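Local coordinates for tyrosine specific protein phosphatase (Trypanosoma cruzi, PDB 4AZ1), which probably removes phosphate groups from phosphotyrosine residues of other proteins, acting as a protein tyrosine phosphatase, at residues A[25-28]-A[29-33]; A[39-42]-A[43-47]; A[119-122]-A[123-126]; A[252-255]-A[256-260]; A[271-274]-A[275-278]. One frame throughout, in Å; residues are numbered along the deposited sequence.

Each of the five contacts is local, made by a single continuous run of chain, so they follow one another in series and none nests within or crosses another. Contact 1 lies at the C-terminal end of helix 14-30, and contact 2 in short helix 40-44, the next helix. Contact 3 follows strand 115-118 of the mixed sheet and enters a small hairpin. Contact 4 leads from the loop after helix 232-247 into helix 255-266, and contact 5 from the following loop into helix 274-288. Contacts 1, 4 and 5 touch one another, packing helices 14-30, 255-266 and 274-288 together; contacts 2 and 3 stand apart within the chain, though contact 2 meets Arg30 and Glu32 of the second subunit.

Contact 1. Residues A[25-28]-A[29-33]; sequences FSLL and LRQED
Leu29 and Arg30 donate their backbone N-H groups back by four residues, to Phe25 O and Ser26 O, at the C-terminal end of helix 14-30. The bond from Arg30 N to Ser26 O is 2.8 Å long and that from Leu29 N to Phe25 O 3.0 Å. At Gln31 the pattern changes: its N makes a bond of 3.1 Å to Leu28 O, three residues back, approaching from above the carbonyl plane, while its bond to Leu27 O is weak. The Gln31 side chain folds back at chi2 (79°) and brings its amide over Leu27. There OE1 is placed 2.8 Å from Leu27 O, a meeting of two acceptors that leaves the orientation of this amide doubtful. Whichever way it is flipped, the amide end lies against the Leu27 side chain. Arg30 CB lies beside the Leu27 carbonyl, 3.2 Å from Leu27 O.

Packing takes over on the Phe25 side. With CG anti to the backbone N (chi1 -176°), the Phe25 ring reaches along the helix to Leu29, one turn on; its CE2 touches Leu29 CD1 at 3.6 Å and its CZ meets Leu29 CD2 at 3.9 Å. Phe25 also packs on Met274 and Tyr277 of helix 274-288, and Leu28 on Tyr257 and Val260 of helix 255-266. Glu32 OE2 forms a salt bridge with Arg264.

The chemistry thus divides the helix end: Phe25 and Leu28 are buried against helices 274-288 and 255-266, while Leu29, Arg30 and Gln31 lie toward the exposed side, where regular four-residue bonding gives way to a tighter turn.

Contact 2. Residues A[39-42]-A[43-47]; sequences FATS and LKNRH
Asn45 folds its side chain back over Thr41, four residues earlier, at the C-terminal side of short helix 40-44. Its CB lies 3.7 Å from Thr41 O, and CG, a little farther off, keeps the chain beside the same carbonyl. At the tip, ND2 turns in and donates to Thr41 O over 3.2 Å, in a fairly straight bond (162° at the hydrogen) that runs nearly within the plane of the Asn45 amide. The Thr41 and Asn45 side chains lie alongside each other and point the same way, so the methyl CG2 of Thr41, anti to its own backbone N, comes to 4.0 Å from ND2. The Asn45 backbone N bonds to Ser42 O at 3.3 Å and only weakly to Thr41 O, so the side-chain amide supplements a poorly formed main-chain bond at that carbonyl.

Phe39 occupies the N-cap position, and its carbonyl O receives Leu43 N at 2.8 Å; Ala40 O takes Lys44 N in the next bond. Phe39 and Leu43 both pack on Leu55. Ser42 OG, which is buried, bonds to Tyr76 OH and to Ala56 N, tying the helix to the chain that follows. Lys44 and Asn45 also pack on Arg30 of the second subunit, which places this end of the helix at the contact with the second subunit of the assembly. Leu43 CD1 lies 4.2 Å from Phe39 CB.

Contact 3. Residues A[119-122]-A[123-126]; sequences VTKL and EEGG. With FMT (formic acid), chain G.
Glu123 meets Lys121 through its backbone: Glu123 O lies 3.4 Å from Lys121 CB, where the chain leaves the loop after strand 115-118 and enters a tight beta hairpin of strands 123-124 and 127-128. The CB and CG of Glu123 rest against the Leu122 carbonyl carbon. Glu124 sends its side chain back, extended beyond CG, to lay its carboxylate across Thr120. OE2 accepts Lys121 N at 3.2 Å on its anti side, 21° out of the carboxylate plane, and Glu124 CG rests 3.9 Å from Lys121 CB. Outside the loop, OE2 also forms a salt bridge with Arg232, and OE1 accepts Asp196 N, so both oxygens are held. The glutamate thereby links the loop to Arg232 and Asp196, an arrangement consistent with the E-loop of classical tyrosine phosphatases. Gly125 and Gly126 then reverse the chain, with positive phi angles (66° and 102°) that suit glycine and fit a type I' turn.

Thr120 OG1 donates to its neighbour's carbonyl, Lys121 O, at 2.7 Å. A formic acid, probably from the crystallisation liquor, lies beside Lys121 and Leu122; its O1, 2.9 Å from Leu122 N, accepts that N-H.

Contact 4. Residues A[252-255]-A[256-260]; sequences TDTT and VYDVV
Thr254 holds OG1 between its backbone N and carbonyl carbon (chi1 63°), while Asp258 turns CG to the side of its own N (chi1 -68°), and the two side chains cross so that hydroxyl and carboxylate meet one helical turn apart. Thr254 OG1 donates to Asp258 OD2 at a short 2.6 Å, reaching its syn side from well out of the carboxylate plane. Thr252 OG1 donates in turn to Thr254 OG1 over 3.2 Å, so a relay of two hydroxyls leads to the aspartate. The backbone repeats the pairing: Asp258 N bonds to Thr254 O at 2.8 Å, nearly in line with the carbonyl. The carboxylate, sitting near the start of the helix, is probably further stabilised by the helix dipole, although Asp258 OD2 also crowds Thr254 O at 3.1 Å, two acceptors facing each other.

Thr255 makes the companion link on the buried side. Its OG1 accepts Thr252 N at 2.6 Å, in a bond almost straight at the hydrogen (173°), and its O accepts Val259 N at 2.8 Å. Thr255 CG2 and Val259 CG2 run side by side, 4.1 Å apart, facing helix 232-247, where Thr255 packs on His245 and Val259 on Ala241. Val256 and Tyr257 pack instead on Tyr277 of helix 274-288, Tyr257 also on helix 14-30, and Asp253 OD1 forms a salt bridge with Arg20.

The whole is a type I beta turn, Thr252 to Thr255, running straight into the first turn of helix 255-266, with threonine and aspartate side chains bridging the two, as is common at helix N termini.

Contact 5. Residues A[271-274]-A[275-278]; sequences VQRM and EQYF
Arg273, extended at the N-cap position (phi -125°, psi 151°), leads the chain into helix 274-288, its O accepting Tyr277 N at 3.2 Å while Met274 O accepts Phe278 N. Gln276 reaches back with an extended side chain to the loop: OE1 accepts Arg273 N at 3.1 Å, from above the amide plane, and more weakly Gln272 N at 3.3 Å. A water bridges Gln276 NE2 (2.9 Å) and Gln272 OE1 (2.6 Å). Paired glutamines in this place are consistent with the Q-loop of classical tyrosine phosphatases.

Arg273 and Glu275 lie alongside each other with the guanidinium and carboxylate planes nearly parallel (9° apart), but Arg273 NE stays 4.5 Å from Glu275 OE2, beyond a salt bridge; NE pairs instead with Asp196. Met274, bent at chi2 and chi3, brings SD to the edge of the Phe278 ring, 3.9 Å from CD2, a Met-aromatic contact. Val271 CG1 packs at 3.6 Å on Tyr277 CB.

Around this turn, Tyr277 is wedged between helices 14-30 and 255-266, its OH bonded to Glu24; Phe278 packs against helix 293-299, and Gln276 O bonds to Thr235 of helix 232-247.

Contact 1. Residues A[25-28]-A[29-33]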
loop_
_atom_site.group_PDB
_atom_site.type_symbol
_atom_site.label_atom_id
_atom_site.label_comp_id
_atom_site.label_asym_id
_atom_site.label_seq_id
_atom_site.Cartn_x
_atom_site.Cartn_y
_atom_site.Cartn_z
ATOM N N PHE A 25 -20.091 -24.351 19.778
ATOM C CA PHE A 25 -19.610 -23.765 18.538
ATOM C C PHE A 25 -20.595 -24.006 17.382
ATOM O O PHE A 25 -20.838 -23.102 16.577
ATOM C CB PHE A 25 -18.214 -24.271 18.184
ATOM C CG PHE A 25 -17.640 -23.619 16.967
ATOM C CD1 PHE A 25 -17.119 -22.331 17.035
ATOM C CD2 PHE A 25 -17.641 -24.281 15.742
ATOM C CE1 PHE A 25 -16.591 -21.714 15.903
ATOM C CE2 PHE A 25 -17.105 -23.670 14.604
ATOM C CZ PHE A 25 -16.589 -22.383 14.691
ATOM N N SER A 26 -21.166 -25.209 17.305
ATOM C CA SER A 26 -22.156 -25.499 16.279
ATOM C C SER A 26 -23.388 -24.613 16.431
ATOM O O SER A 26 -23.940 -24.126 15.447
ATOM C CB SER A 26 -22.558 -26.977 16.308
ATOM O OG SER A 26 -21.462 -27.789 15.920
ATOM N N LEU A 27 -23.806 -24.392 17.670
ATOM C CA LEU A 27 -24.925 -23.499 17.939
ATOM C C LEU A 27 -24.619 -22.068 17.483
ATOM O O LEU A 27 -25.491 -21.382 16.941
ATOM C CB LEU A 27 -25.292 -23.555 19.423
ATOM C CG LEU A 27 -26.448 -22.701 19.931
ATOM C CD1 LEU A 27 -27.765 -23.134 19.280
ATOM C CD2 LEU A 27 -26.532 -22.809 21.451
ATOM N N LEU A 28 -23.383 -21.622 17.667
ATOM C CA LEU A 28 -22.993 -20.303 17.161
ATOM C C LEU A 28 -23.098 -20.217 15.636
ATOM O O LEU A 28 -23.620 -19.240 15.105
ATOM C CB LEU A 28 -21.569 -19.944 17.589
ATOM C CG LEU A 28 -21.329 -19.585 19.053
ATOM C CD1 LEU A 28 -19.838 -19.602 19.344
ATOM C CD2 LEU A 28 -21.911 -18.218 19.384
ATOM N N LEU A 29 -22.592 -21.228 14.932
ATOM C CA LEU A 29 -22.686 -21.247 13.469
ATOM C C LEU A 29 -24.152 -21.276 13.068
ATOM O O LEU A 29 -24.569 -20.595 12.133
ATOM C CB LEU A 29 -21.979 -22.473 12.896
ATOM C CG LEU A 29 -20.475 -22.581 13.136
ATOM C CD1 LEU A 29 -19.933 -23.804 12.415
ATOM C CD2 LEU A 29 -19.794 -21.321 12.644
ATOM N N ARG A 30 -24.925 -22.069 13.805
ATOM C CA ARG A 30 -26.368 -22.206 13.593
ATOM C C ARG A 30 -27.089 -20.846 13.580
ATOM O O ARG A 30 -28.117 -20.697 12.929
ATOM C CB ARG A 30 -26.942 -23.161 14.658
ATOM C CG ARG A 30 -28.444 -23.137 14.882
ATOM C CD ARG A 30 -29.188 -23.982 13.868
ATOM N NE ARG A 30 -30.595 -24.164 14.232
ATOM C CZ ARG A 30 -31.525 -23.224 14.100
ATOM N NH1 ARG A 30 -31.197 -22.027 13.621
ATOM N NH2 ARG A 30 -32.782 -23.475 14.452
ATOM N N GLN A 31 -26.516 -19.849 14.256
ATOM C CA GLN A 31 -27.146 -18.531 14.357
ATOM C C GLN A 31 -26.776 -17.602 13.214
ATOM O O GLN A 31 -27.303 -16.483 13.126
ATOM C CB GLN A 31 -26.755 -17.853 15.668
ATOM C CG GLN A 31 -27.806 -17.943 16.746
ATOM C CD GLN A 31 -27.819 -19.287 17.428
ATOM O OE1 GLN A 31 -27.081 -19.510 18.385
ATOM N NE2 GLN A 31 -28.659 -20.192 16.941
ATOM N N GLU A 32 -25.857 -18.042 12.356
ATOM C CA GLU A 32 -25.400 -17.190 11.258
ATOM C C GLU A 32 -26.515 -16.840 10.257
ATOM O O GLU A 32 -27.223 -17.727 9.748
ATOM C CB GLU A 32 -24.202 -17.822 10.550
ATOM C CG GLU A 32 -22.974 -17.916 11.451
ATOM C CD GLU A 32 -21.725 -18.389 10.716
ATOM O OE1 GLU A 32 -21.843 -18.881 9.565
ATOM O OE2 GLU A 32 -20.626 -18.272 11.302
ATOM N N ASP A 33 -26.671 -15.543 9.994
ATOM C CA ASP A 33 -27.647 -15.065 9.009
ATOM C C ASP A 33 -27.238 -13.708 8.437
ATOM O O ASP A 33 -27.776 -12.668 8.821
ATOM C CB ASP A 33 -29.051 -14.992 9.608
ATOM C CG ASP A 33 -30.105 -14.583 8.578
ATOM O OD1 ASP A 33 -29.804 -14.623 7.358
ATOM O OD2 ASP A 33 -31.234 -14.230 8.989
#

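Contact 2. Residues A[39-42]-A[43-47]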
loop_
_atom_site.group_PDB
_atom_site.type_symbol
_atom_site.label_atom_id
_atom_site.label_comp_id
_atom_site.label_asym_id
_atom_site.label_seq_id
_atom_site.Cartn_x
_atom_site.Cartn_y
_atom_site.Cartn_z
ATOM N N PHE A 39 -23.400 -4.904 4.388
ATOM C CA PHE A 39 -21.956 -4.876 4.190
ATOM C C PHE A 39 -21.599 -3.905 3.075
ATOM O O PHE A 39 -20.600 -4.099 2.376
ATOM C CB PHE A 39 -21.456 -6.265 3.813
ATOM C CG PHE A 39 -21.600 -7.276 4.910
ATOM C CD1 PHE A 39 -20.651 -7.354 5.916
ATOM C CD2 PHE A 39 -22.696 -8.140 4.947
ATOM C CE1 PHE A 39 -20.771 -8.304 6.953
ATOM C CE2 PHE A 39 -22.829 -9.077 5.972
ATOM C CZ PHE A 39 -21.854 -9.160 6.977
ATOM N N ALA A 40 -22.413 -2.856 2.932
ATOM C CA ALA A 40 -22.338 -1.920 1.810
ATOM C C ALA A 40 -20.932 -1.451 1.464
ATOM O O ALA A 40 -20.454 -1.662 0.346
ATOM C CB ALA A 40 -23.251 -0.708 2.062
ATOM N N THR A 41 -20.276 -0.800 2.416
ATOM C CA THR A 41 -18.960 -0.218 2.160
ATOM C C THR A 41 -17.916 -1.282 1.872
ATOM O O THR A 41 -17.076 -1.130 0.975
ATOM C CB THR A 41 -18.502 0.649 3.335
ATOM O OG1 THR A 41 -19.458 1.699 3.539
ATOM C CG2 THR A 41 -17.130 1.260 3.046
ATOM N N SER A 42 -17.975 -2.366 2.633
ATOM C CA SER A 42 -17.024 -3.444 2.479
ATOM C C SER A 42 -17.180 -4.084 1.098
ATOM O O SER A 42 -16.187 -4.470 0.462
ATOM C CB SER A 42 -17.254 -4.471 3.585
ATOM O OG SER A 42 -16.230 -5.421 3.591
ATOM N N LEU A 43 -18.426 -4.171 0.631
ATOM C CA LEU A 43 -18.725 -4.800 -0.658
ATOM C C LEU A 43 -18.264 -4.006 -1.886
ATOM O O LEU A 43 -17.874 -4.595 -2.895
ATOM C CB LEU A 43 -20.219 -5.107 -0.774
ATOM C CG LEU A 43 -20.594 -6.557 -0.468
ATOM C CD1 LEU A 43 -22.106 -6.737 -0.340
ATOM C CD2 LEU A 43 -20.024 -7.488 -1.532
ATOM N N LYS A 44 -18.322 -2.679 -1.824
ATOM C CA LYS A 44 -17.824 -1.894 -2.944
ATOM C C LYS A 44 -16.301 -1.751 -2.923
ATOM O O LYS A 44 -15.712 -1.217 -3.862
ATOM C CB LYS A 44 -18.535 -0.535 -3.054
ATOM C CG LYS A 44 -18.237 0.455 -1.946
ATOM C CD LYS A 44 -18.624 1.861 -2.379
ATOM C CE LYS A 44 -18.145 2.904 -1.381
ATOM N NZ LYS A 44 -18.446 4.288 -1.847
ATOM N N ASN A 45 -15.659 -2.248 -1.869
ATOM C CA ASN A 45 -14.196 -2.208 -1.804
ATOM C C ASN A 45 -13.545 -3.576 -1.922
ATOM O O ASN A 45 -12.571 -3.863 -1.221
ATOM C CB ASN A 45 -13.719 -1.529 -0.516
ATOM C CG ASN A 45 -13.640 -0.029 -0.647
ATOM O OD1 ASN A 45 -12.726 0.505 -1.287
ATOM N ND2 ASN A 45 -14.592 0.666 -0.037
ATOM N N ARG A 46 -14.059 -4.418 -2.811
ATOM C CA ARG A 46 -13.526 -5.772 -2.928
ATOM C C ARG A 46 -12.082 -5.823 -3.424
ATOM O O ARG A 46 -11.369 -6.796 -3.170
ATOM C CB ARG A 46 -14.441 -6.663 -3.775
ATOM C CG ARG A 46 -14.796 -6.126 -5.143
ATOM C CD ARG A 46 -15.528 -7.205 -5.929
ATOM N NE ARG A 46 -16.370 -8.005 -5.042
ATOM C CZ ARG A 46 -16.898 -9.183 -5.362
ATOM N NH1 ARG A 46 -16.676 -9.711 -6.558
ATOM N NH2 ARG A 46 -17.646 -9.833 -4.478
ATOM N N HIS A 47 -11.650 -4.768 -4.114
ATOM C CA HIS A 47 -10.266 -4.659 -4.558
ATOM C C HIS A 47 -9.321 -4.702 -3.366
ATOM O O HIS A 47 -8.161 -5.077 -3.507
ATOM C CB HIS A 47 -10.028 -3.348 -5.327
ATOM C CG HIS A 47 -10.664 -3.303 -6.685
ATOM N ND1 HIS A 47 -11.377 -4.357 -7.216
ATOM C CD2 HIS A 47 -10.687 -2.322 -7.618
ATOM C CE1 HIS A 47 -11.816 -4.025 -8.420
ATOM N NE2 HIS A 47 -11.417 -2.796 -8.686
#

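Contact 3. Residues A[119-122]-A[123-126]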
loop_
_atom_site.group_PDB
_atom_site.type_symbol
_atom_site.label_atom_id
_atom_site.label_comp_id
_atom_site.label_asym_id
_atom_site.label_seq_id
_atom_site.Cartn_x
_atom_site.Cartn_y
_atom_site.Cartn_z
ATOM N N VAL A 119 -1.499 -11.803 14.752
ATOM C CA VAL A 119 -1.494 -13.186 15.217
ATOM C C VAL A 119 -1.418 -14.190 14.061
ATOM O O VAL A 119 -2.254 -15.090 13.928
ATOM C CB VAL A 119 -2.744 -13.480 16.113
ATOM C CG1 VAL A 119 -2.578 -14.789 16.823
ATOM C CG2 VAL A 119 -2.893 -12.398 17.162
ATOM N N THR A 120 -0.413 -14.027 13.216
ATOM C CA THR A 120 -0.188 -14.943 12.111
ATOM C C THR A 120 1.235 -14.731 11.619
ATOM O O THR A 120 1.826 -13.676 11.872
ATOM C CB THR A 120 -1.190 -14.672 10.932
ATOM O OG1 THR A 120 -0.973 -15.616 9.880
ATOM C CG2 THR A 120 -1.007 -13.250 10.370
ATOM N N LYS A 121 1.789 -15.727 10.929
ATOM C CA LYS A 121 2.931 -15.470 10.049
ATOM C C LYS A 121 2.438 -14.909 8.725
ATOM O O LYS A 121 1.243 -15.014 8.392
ATOM C CB LYS A 121 3.737 -16.741 9.777
ATOM C CG LYS A 121 4.345 -17.354 11.030
ATOM C CD LYS A 121 5.314 -18.441 10.651
ATOM C CE LYS A 121 4.831 -19.774 11.147
ATOM N NZ LYS A 121 5.980 -20.715 11.195
ATOM N N LEU A 122 3.371 -14.335 7.968
ATOM C CA LEU A 122 3.101 -13.833 6.625
ATOM C C LEU A 122 2.627 -14.970 5.727
ATOM O O LEU A 122 1.731 -14.777 4.896
ATOM C CB LEU A 122 4.392 -13.218 6.029
ATOM C CG LEU A 122 4.880 -11.946 6.740
ATOM C CD1 LEU A 122 6.318 -11.562 6.265
ATOM C CD2 LEU A 122 3.900 -10.800 6.490
ATOM N N GLU A 123 3.252 -16.141 5.899
ATOM C CA GLU A 123 2.977 -17.340 5.107
ATOM C C GLU A 123 2.935 -18.539 6.032
ATOM O O GLU A 123 3.785 -18.663 6.921
ATOM C CB GLU A 123 4.119 -17.607 4.110
ATOM C CG GLU A 123 4.335 -16.528 3.075
ATOM C CD GLU A 123 5.489 -16.854 2.144
ATOM O OE1 GLU A 123 6.038 -17.976 2.232
ATOM O OE2 GLU A 123 5.847 -15.989 1.317
ATOM N N GLU A 124 1.989 -19.447 5.794
ATOM C CA GLU A 124 1.858 -20.661 6.606
ATOM C C GLU A 124 1.456 -21.798 5.698
ATOM O O GLU A 124 0.512 -21.661 4.921
ATOM C CB GLU A 124 0.782 -20.508 7.709
ATOM C CG GLU A 124 1.127 -19.488 8.798
ATOM C CD GLU A 124 0.003 -19.284 9.805
ATOM O OE1 GLU A 124 -1.040 -19.976 9.691
ATOM O OE2 GLU A 124 0.163 -18.436 10.726
ATOM N N GLY A 125 2.166 -22.915 5.794
ATOM C CA GLY A 125 1.784 -24.124 5.089
ATOM C C GLY A 125 1.873 -24.035 3.585
ATOM O O GLY A 125 1.386 -24.931 2.882
ATOM N N GLY A 126 2.502 -22.972 3.080
ATOM C CA GLY A 126 2.641 -22.813 1.640
ATOM C C GLY A 126 1.645 -21.804 1.094
ATOM O O GLY A 126 1.539 -21.616 -0.116
HETATM C C FMT G . 6.822 -14.162 9.635
HETATM O O1 FMT G . 5.717 -13.621 9.577
HETATM O O2 FMT G . 6.990 -15.383 9.576
#

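Contact 4. Residues A[252-255]-A[256-260]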
loop_
_atom_site.group_PDB
_atom_site.type_symbol
_atom_site.label_atom_id
_atom_site.label_comp_id
_atom_site.label_asym_id
_atom_site.label_seq_id
_atom_site.Cartn_x
_atom_site.Cartn_y
_atom_site.Cartn_z
ATOM N N THR A 252 -19.227 -16.336 34.393
ATOM C CA THR A 252 -20.354 -17.237 34.629
ATOM C C THR A 252 -20.208 -18.447 33.723
ATOM O O THR A 252 -19.296 -18.504 32.900
ATOM C CB THR A 252 -21.715 -16.577 34.342
ATOM O OG1 THR A 252 -21.859 -16.387 32.929
ATOM C CG2 THR A 252 -21.859 -15.225 35.090
ATOM N N ASP A 253 -21.126 -19.395 33.854
ATOM C CA ASP A 253 -21.091 -20.613 33.052
ATOM C C ASP A 253 -21.294 -20.317 31.560
ATOM O O ASP A 253 -20.958 -21.137 30.709
ATOM C CB ASP A 253 -22.149 -21.601 33.590
ATOM C CG ASP A 253 -22.131 -22.944 32.874
ATOM O OD1 ASP A 253 -21.034 -23.445 32.513
ATOM O OD2 ASP A 253 -23.229 -23.498 32.672
ATOM N N THR A 254 -21.810 -19.130 31.244
ATOM C CA THR A 254 -22.137 -18.771 29.866
ATOM C C THR A 254 -21.244 -17.671 29.293
ATOM O O THR A 254 -21.427 -17.256 28.142
ATOM C CB THR A 254 -23.610 -18.313 29.742
ATOM O OG1 THR A 254 -23.815 -17.131 30.529
ATOM C CG2 THR A 254 -24.568 -19.407 30.209
ATOM N N THR A 255 -20.283 -17.199 30.086
ATOM C CA THR A 255 -19.400 -16.102 29.665
ATOM C C THR A 255 -18.758 -16.283 28.285
ATOM O O THR A 255 -18.767 -15.346 27.476
ATOM C CB THR A 255 -18.276 -15.840 30.687
ATOM O OG1 THR A 255 -18.845 -15.484 31.943
ATOM C CG2 THR A 255 -17.371 -14.706 30.223
ATOM N N VAL A 256 -18.207 -17.462 27.998
ATOM C CA VAL A 256 -17.508 -17.631 26.716
ATOM C C VAL A 256 -18.467 -17.557 25.538
ATOM O O VAL A 256 -18.215 -16.850 24.554
ATOM C CB VAL A 256 -16.708 -18.944 26.624
ATOM C CG1 VAL A 256 -15.896 -18.962 25.325
ATOM C CG2 VAL A 256 -15.757 -19.072 27.799
ATOM N N TYR A 257 -19.564 -18.299 25.638
ATOM C CA TYR A 257 -20.606 -18.227 24.636
ATOM C C TYR A 257 -21.114 -16.779 24.495
ATOM O O TYR A 257 -21.203 -16.258 23.380
ATOM C CB TYR A 257 -21.758 -19.186 24.979
ATOM C CG TYR A 257 -22.758 -19.296 23.858
ATOM C CD1 TYR A 257 -22.530 -20.150 22.792
ATOM C CD2 TYR A 257 -23.924 -18.532 23.853
ATOM C CE1 TYR A 257 -23.433 -20.248 21.748
ATOM C CE2 TYR A 257 -24.839 -18.630 22.811
ATOM C CZ TYR A 257 -24.575 -19.486 21.760
ATOM O OH TYR A 257 -25.459 -19.595 20.716
ATOM N N ASP A 258 -21.424 -16.122 25.613
ATOM C CA ASP A 258 -21.967 -14.760 25.560
ATOM C C ASP A 258 -21.003 -13.753 24.911
ATOM O O ASP A 258 -21.402 -12.928 24.082
ATOM C CB ASP A 258 -22.357 -14.294 26.957
ATOM C CG ASP A 258 -23.547 -15.062 27.509
ATOM O OD1 ASP A 258 -24.379 -15.535 26.705
ATOM O OD2 ASP A 258 -23.653 -15.188 28.749
ATOM N N VAL A 259 -19.737 -13.832 25.301
ATOM C CA VAL A 259 -18.699 -12.973 24.756
ATOM C C VAL A 259 -18.546 -13.165 23.249
ATOM O O VAL A 259 -18.500 -12.191 22.493
ATOM C CB VAL A 259 -17.353 -13.254 25.441
ATOM C CG1 VAL A 259 -16.191 -12.822 24.562
ATOM C CG2 VAL A 259 -17.303 -12.543 26.786
ATOM N N VAL A 260 -18.479 -14.415 22.806
ATOM C CA VAL A 260 -18.330 -14.668 21.379
ATOM C C VAL A 260 -19.591 -14.240 20.631
ATOM O O VAL A 260 -19.508 -13.671 19.541
ATOM C CB VAL A 260 -17.934 -16.131 21.096
ATOM C CG1 VAL A 260 -17.907 -16.418 19.591
ATOM C CG2 VAL A 260 -16.558 -16.390 21.686
#

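Contact 5. Residues A[271-274]-A[275-278]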
loop_
_atom_site.group_PDB
_atom_site.type_symbol
_atom_site.label_atom_id
_atom_site.label_comp_id
_atom_site.label_asym_id
_atom_site.label_seq_id
_atom_site.Cartn_x
_atom_site.Cartn_y
_atom_site.Cartn_z
ATOM N N VAL A 271 -14.430 -15.658 15.629
ATOM C CA VAL A 271 -14.083 -17.032 15.997
ATOM C C VAL A 271 -14.586 -17.990 14.911
ATOM O O VAL A 271 -15.731 -18.451 14.919
ATOM C CB VAL A 271 -14.561 -17.435 17.406
ATOM C CG1 VAL A 271 -13.977 -18.791 17.767
ATOM C CG2 VAL A 271 -14.117 -16.382 18.434
ATOM N N GLN A 272 -13.693 -18.263 13.969
ATOM C CA GLN A 272 -14.013 -18.903 12.710
ATOM C C GLN A 272 -14.014 -20.431 12.822
ATOM O O GLN A 272 -14.764 -21.093 12.128
ATOM C CB GLN A 272 -12.956 -18.452 11.693
ATOM C CG GLN A 272 -13.110 -18.962 10.266
ATOM C CD GLN A 272 -12.012 -18.386 9.362
ATOM O OE1 GLN A 272 -10.970 -17.929 9.848
ATOM N NE2 GLN A 272 -12.250 -18.393 8.058
ATOM N N ARG A 273 -13.167 -20.984 13.687
ATOM C CA ARG A 273 -12.961 -22.435 13.725
ATOM C C ARG A 273 -13.203 -22.964 15.114
ATOM O O ARG A 273 -12.987 -22.252 16.096
ATOM C CB ARG A 273 -11.527 -22.798 13.287
ATOM C CG ARG A 273 -11.133 -22.179 11.957
ATOM C CD ARG A 273 -9.859 -22.814 11.380
ATOM N NE ARG A 273 -9.230 -21.948 10.376
ATOM C CZ ARG A 273 -9.681 -21.795 9.127
ATOM N NH1 ARG A 273 -10.785 -22.430 8.732
ATOM N NH2 ARG A 273 -9.039 -20.999 8.270
ATOM N N MET A 274 -13.635 -24.219 15.190
ATOM C CA MET A 274 -14.014 -24.825 16.462
ATOM C C MET A 274 -12.860 -24.757 17.471
ATOM O O MET A 274 -13.053 -24.399 18.641
ATOM C CB MET A 274 -14.476 -26.271 16.236
ATOM C CG MET A 274 -14.985 -26.988 17.486
ATOM S SD MET A 274 -13.631 -27.682 18.481
ATOM C CE MET A 274 -13.293 -29.190 17.561
ATOM N N GLU A 275 -11.653 -25.086 17.021
ATOM C CA GLU A 275 -10.521 -25.135 17.943
ATOM C C GLU A 275 -10.149 -23.736 18.405
ATOM O O GLU A 275 -9.567 -23.583 19.475
ATOM C CB GLU A 275 -9.307 -25.862 17.340
ATOM C CG GLU A 275 -8.625 -25.106 16.235
ATOM C CD GLU A 275 -9.312 -25.275 14.893
ATOM O OE1 GLU A 275 -10.378 -25.945 14.832
ATOM O OE2 GLU A 275 -8.772 -24.739 13.899
ATOM N N GLN A 276 -10.512 -22.711 17.633
ATOM C CA GLN A 276 -10.241 -21.341 18.079
ATOM C C GLN A 276 -11.180 -20.960 19.228
ATOM O O GLN A 276 -10.789 -20.235 20.127
ATOM C CB GLN A 276 -10.348 -20.340 16.912
ATOM C CG GLN A 276 -9.168 -20.440 15.914
ATOM C CD GLN A 276 -9.516 -19.839 14.560
ATOM O OE1 GLN A 276 -10.641 -19.368 14.362
ATOM N NE2 GLN A 276 -8.564 -19.871 13.616
ATOM N N TYR A 277 -12.413 -21.458 19.189
ATOM C CA TYR A 277 -13.378 -21.223 20.262
ATOM C C TYR A 277 -12.934 -22.002 21.506
ATOM O O TYR A 277 -12.989 -21.510 22.649
ATOM C CB TYR A 277 -14.776 -21.673 19.791
ATOM C CG TYR A 277 -15.892 -21.481 20.805
ATOM C CD1 TYR A 277 -16.360 -20.204 21.131
ATOM C CD2 TYR A 277 -16.495 -22.573 21.412
ATOM C CE1 TYR A 277 -17.395 -20.027 22.060
ATOM C CE2 TYR A 277 -17.530 -22.409 22.342
ATOM C CZ TYR A 277 -17.975 -21.130 22.652
ATOM O OH TYR A 277 -19.004 -20.963 23.563
ATOM N N PHE A 278 -12.473 -23.223 21.268
ATOM C CA PHE A 278 -11.904 -24.042 22.330
ATOM C C PHE A 278 -10.769 -23.315 23.067
ATOM O O PHE A 278 -10.714 -23.345 24.304
ATOM C CB PHE A 278 -11.402 -25.352 21.743
ATOM C CG PHE A 278 -11.658 -26.525 22.619
ATOM C CD1 PHE A 278 -11.395 -26.453 23.989
ATOM C CD2 PHE A 278 -12.184 -27.697 22.092
ATOM C CE1 PHE A 278 -11.642 -27.549 24.817
ATOM C CE2 PHE A 278 -12.442 -28.800 22.914
ATOM C CZ PHE A 278 -12.168 -28.725 24.279
HETATM O O HOH W 1 -8.733 -18.592 11.016
#